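Local coordinates for sulfonate ABC transporter, periplasmic sulfonate-binding protein SsuA (Methylobacillus flagellatus, PDB 3UIF) that probably captures sulfonates or related sulfate esters in the periplasm and delivers them to an ABC transporter for uptake, at residues Asp4-Ala14 against Gly43-Met53. Numbering follows the deposited sequence.
Sequences DLKVVRIASVA and GIKVEWVPAAM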
loop_
_atom_site.group_PDB
_atom_site.type_symbol
_atom_site.label_atom_id
_atom_site.label_comp_id
_atom_site.label_asym_id
_atom_site.label_seq_id
_atom_site.Cartn_x
_atom_site.Cartn_y
_atom_site.Cartn_z
ATOM N N ASP A 4 -29.042 18.385 -7.437
ATOM C CA ASP A 4 -29.455 17.061 -6.942
ATOM C C ASP A 4 -28.302 16.043 -6.958
ATOM O O ASP A 4 -28.227 15.182 -7.831
ATOM C CB ASP A 4 -30.656 16.529 -7.734
ATOM C CG ASP A 4 -31.983 17.177 -7.322
ATOM O OD1 ASP A 4 -32.994 16.941 -8.018
ATOM O OD2 ASP A 4 -32.042 17.909 -6.307
ATOM N N LEU A 5 -27.417 16.128 -5.978
ATOM C CA LEU A 5 -26.204 15.306 -5.991
ATOM C C LEU A 5 -26.365 13.909 -5.360
ATOM O O LEU A 5 -27.169 13.718 -4.443
ATOM C CB LEU A 5 -25.032 16.072 -5.354
ATOM C CG LEU A 5 -24.703 17.426 -6.007
ATOM C CD1 LEU A 5 -23.871 18.282 -5.070
ATOM C CD2 LEU A 5 -24.014 17.267 -7.361
ATOM N N LYS A 6 -25.614 12.940 -5.883
ATOM C CA LYS A 6 -25.498 11.614 -5.276
ATOM C C LYS A 6 -24.352 11.612 -4.267
ATOM O O LYS A 6 -23.201 11.876 -4.624
ATOM C CB LYS A 6 -25.230 10.557 -6.350
ATOM C CG LYS A 6 -26.435 10.222 -7.208
ATOM C CD LYS A 6 -26.076 10.143 -8.689
ATOM C CE LYS A 6 -27.184 9.460 -9.487
ATOM N NZ LYS A 6 -27.082 9.765 -10.944
ATOM N N VAL A 7 -24.656 11.317 -3.012
ATOM C CA VAL A 7 -23.610 11.247 -1.999
ATOM C C VAL A 7 -22.893 9.912 -2.096
ATOM O O VAL A 7 -23.509 8.855 -2.006
ATOM C CB VAL A 7 -24.142 11.438 -0.563
ATOM C CG1 VAL A 7 -23.086 11.001 0.453
ATOM C CG2 VAL A 7 -24.522 12.886 -0.328
ATOM N N VAL A 8 -21.588 9.971 -2.303
ATOM C CA VAL A 8 -20.778 8.773 -2.311
ATOM C C VAL A 8 -19.758 8.900 -1.189
ATOM O O VAL A 8 -18.961 9.840 -1.151
ATOM C CB VAL A 8 -20.145 8.534 -3.693
ATOM C CG1 VAL A 8 -19.155 7.380 -3.649
ATOM C CG2 VAL A 8 -21.245 8.236 -4.711
ATOM N N ARG A 9 -19.843 7.973 -0.246
ATOM C CA ARG A 9 -18.958 7.968 0.909
ATOM C C ARG A 9 -17.685 7.222 0.585
ATOM O O ARG A 9 -17.724 6.062 0.159
ATOM C CB ARG A 9 -19.643 7.332 2.122
ATOM C CG ARG A 9 -20.162 8.331 3.148
ATOM C CD ARG A 9 -21.639 8.114 3.480
ATOM N NE ARG A 9 -22.128 6.773 3.123
ATOM C CZ ARG A 9 -23.406 6.384 3.157
ATOM N NH1 ARG A 9 -24.360 7.222 3.541
ATOM N NH2 ARG A 9 -23.726 5.143 2.802
ATOM N N ILE A 10 -16.562 7.909 0.781
ATOM C CA ILE A 10 -15.235 7.351 0.499
ATOM C C ILE A 10 -14.302 7.454 1.704
ATOM O O ILE A 10 -14.046 8.539 2.225
ATOM C CB ILE A 10 -14.600 7.992 -0.751
ATOM C CG1 ILE A 10 -15.620 8.027 -1.895
ATOM C CG2 ILE A 10 -13.367 7.217 -1.151
ATOM C CD1 ILE A 10 -15.096 8.502 -3.234
ATOM N N ALA A 11 -13.803 6.304 2.144
ATOM C CA ALA A 11 -12.893 6.244 3.286
ATOM C C ALA A 11 -11.431 6.327 2.866
ATOM O O ALA A 11 -11.056 5.877 1.783
ATOM C CB ALA A 11 -13.138 4.976 4.089
ATOM N N SER A 12 -10.610 6.906 3.732
ATOM C CA SER A 12 -9.163 6.831 3.608
ATOM C C SER A 12 -8.524 6.749 4.994
ATOM O O SER A 12 -9.149 7.103 6.008
ATOM C CB SER A 12 -8.642 8.065 2.900
ATOM O OG SER A 12 -8.749 9.188 3.772
ATOM N N VAL A 13 -7.276 6.290 5.041
ATOM C CA VAL A 13 -6.512 6.321 6.286
ATOM C C VAL A 13 -5.917 7.714 6.408
ATOM O O VAL A 13 -5.306 8.197 5.458
ATOM C CB VAL A 13 -5.397 5.248 6.318
ATOM C CG1 VAL A 13 -4.589 5.350 7.606
ATOM C CG2 VAL A 13 -5.993 3.853 6.181
ATOM N N ALA A 14 -6.106 8.351 7.564
ATOM C CA ALA A 14 -5.724 9.753 7.766
ATOM C C ALA A 14 -4.942 9.983 9.060
ATOM O O ALA A 14 -5.142 9.292 10.055
ATOM C CB ALA A 14 -6.953 10.649 7.726
ATOM N N GLY A 43 -22.666 14.865 -11.273
ATOM C CA GLY A 43 -23.797 14.737 -10.343
ATOM C C GLY A 43 -23.464 13.943 -9.082
ATOM O O GLY A 43 -24.361 13.472 -8.385
ATOM N N ILE A 44 -22.171 13.801 -8.795
ATOM C CA ILE A 44 -21.699 13.029 -7.656
ATOM C C ILE A 44 -21.016 13.917 -6.624
ATOM O O ILE A 44 -20.101 14.673 -6.948
ATOM C CB ILE A 44 -20.719 11.918 -8.090
ATOM C CG1 ILE A 44 -21.438 10.894 -8.971
ATOM C CG2 ILE A 44 -20.095 11.243 -6.871
ATOM C CD1 ILE A 44 -20.528 9.917 -9.688
ATOM N N LYS A 45 -21.482 13.814 -5.381
ATOM C CA LYS A 45 -20.823 14.446 -4.254
ATOM C C LYS A 45 -20.052 13.412 -3.437
ATOM O O LYS A 45 -20.638 12.553 -2.771
ATOM C CB LYS A 45 -21.832 15.182 -3.370
ATOM C CG LYS A 45 -21.216 15.889 -2.165
ATOM C CD LYS A 45 -22.308 16.488 -1.287
ATOM C CE LYS A 45 -21.738 17.110 -0.020
ATOM N NZ LYS A 45 -22.837 17.753 0.760
ATOM N N VAL A 46 -18.729 13.510 -3.488
ATOM C CA VAL A 46 -17.888 12.672 -2.663
ATOM C C VAL A 46 -17.899 13.209 -1.245
ATOM O O VAL A 46 -17.851 14.418 -1.032
ATOM C CB VAL A 46 -16.451 12.535 -3.220
ATOM C CG1 VAL A 46 -15.984 13.852 -3.827
ATOM C CG2 VAL A 46 -15.471 12.045 -2.146
ATOM N N GLU A 47 -18.013 12.294 -0.290
ATOM C CA GLU A 47 -17.888 12.617 1.113
ATOM C C GLU A 47 -16.789 11.783 1.745
ATOM O O GLU A 47 -16.777 10.559 1.637
ATOM C CB GLU A 47 -19.200 12.361 1.826
ATOM C CG GLU A 47 -20.128 13.552 1.836
ATOM C CD GLU A 47 -21.334 13.302 2.714
ATOM O OE1 GLU A 47 -21.184 12.513 3.684
ATOM O OE2 GLU A 47 -22.414 13.890 2.433
ATOM N N TRP A 48 -15.862 12.443 2.413
ATOM C CA TRP A 48 -14.714 11.738 2.935
ATOM C C TRP A 48 -14.996 11.211 4.299
ATOM O O TRP A 48 -15.639 11.872 5.101
ATOM C CB TRP A 48 -13.501 12.633 2.945
ATOM C CG TRP A 48 -13.148 13.152 1.580
ATOM C CD1 TRP A 48 -13.270 14.457 1.114
ATOM C CD2 TRP A 48 -12.606 12.387 0.441
ATOM N NE1 TRP A 48 -12.844 14.558 -0.183
ATOM C CE2 TRP A 48 -12.431 13.357 -0.653
ATOM C CE3 TRP A 48 -12.250 11.049 0.229
ATOM C CZ2 TRP A 48 -11.918 12.987 -1.893
ATOM C CZ3 TRP A 48 -11.734 10.686 -1.026
ATOM C CH2 TRP A 48 -11.571 11.635 -2.061
ATOM N N VAL A 49 -14.553 9.983 4.546
ATOM C CA VAL A 49 -14.604 9.394 5.872
ATOM C C VAL A 49 -13.153 9.105 6.277
ATOM O O VAL A 49 -12.650 8.008 6.079
ATOM C CB VAL A 49 -15.499 8.126 5.918
ATOM C CG1 VAL A 49 -15.631 7.609 7.343
ATOM C CG2 VAL A 49 -16.882 8.411 5.332
ATOM N N PRO A 50 -12.468 10.115 6.822
ATOM C CA PRO A 50 -11.111 9.915 7.304
ATOM C C PRO A 50 -11.078 8.940 8.492
ATOM O O PRO A 50 -11.943 8.977 9.367
ATOM C CB PRO A 50 -10.707 11.319 7.761
ATOM C CG PRO A 50 -11.997 11.950 8.170
ATOM C CD PRO A 50 -12.976 11.461 7.150
ATOM N N ALA A 51 -10.089 8.065 8.508
ATOM C CA ALA A 51 -9.957 7.099 9.579
ATOM C C ALA A 51 -8.538 7.117 10.107
ATOM O O ALA A 51 -7.592 6.958 9.342
ATOM C CB ALA A 51 -10.316 5.711 9.080
ATOM N N ALA A 52 -8.386 7.318 11.411
ATOM C CA ALA A 52 -7.076 7.185 12.044
ATOM C C ALA A 52 -6.501 5.785 11.797
ATOM O O ALA A 52 -7.227 4.795 11.576
ATOM C CB ALA A 52 -7.154 7.487 13.531
HETATM N N MSE A 53 -5.180 5.716 11.823
HETATM C CA MSE A 53 -4.463 4.529 11.379
HETATM C C MSE A 53 -4.854 3.267 12.122
HETATM O O MSE A 53 -4.716 2.172 11.575
HETATM C CB MSE A 53 -2.964 4.808 11.423
HETATM C CG MSE A 53 -2.290 4.155 10.219
HETATM SE SE MSE A 53 -0.366 4.652 10.219
HETATM C CE MSE A 53 0.307 2.785 10.332
#
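The side chains of Leu5 and Lys45 cross at about a right angle, CB against CB, while Leu5 CD2 rests on the Gly43 backbone, where a Schellman motif closes helix 35-41. The parallel ladder opens with Lys6 N to Gly43 O (2.8 Å) and Lys6 O to Lys45 N. The even-numbered residues of 6-14 make all nine backbone bonds to 43-53; Arg9 and Ala11 turn their backbones to strand 71-75, placing 6-14 between two parallel neighbours. Val7 spreads both methyls against the Glu47 carboxylate, CG1 and CG2 each 3.6 Å from OE2. An alanine in place of Glu47 would probably leave these methyls less covered and remove a negative charge near Arg9, whose NE is 5.8 Å from OE1, too far for a salt bridge. Val8 CG2 meets Ile44 CG2 at 3.9 Å. Ile10 divides its branches: with CG1 beside the backbone N (chi1 -47°), CD1 reaches Val46 CG2 at 3.7 Å, and CG2 lies against Trp48 CZ3. Val46 CG2 also sits over the centre of the indole. Ser12 N makes a longer bond to Val49 O (3.3 Å), from above its carbonyl plane. Backbone bonding thus fixes the register of this parallel pair, in a mixed sheet consistent with one lobe of a periplasmic binding protein, while apolar side chains pack Val8 and Ile44 on helix 215-233 and Ala11, Val13 and Ala51 on helix 56-65.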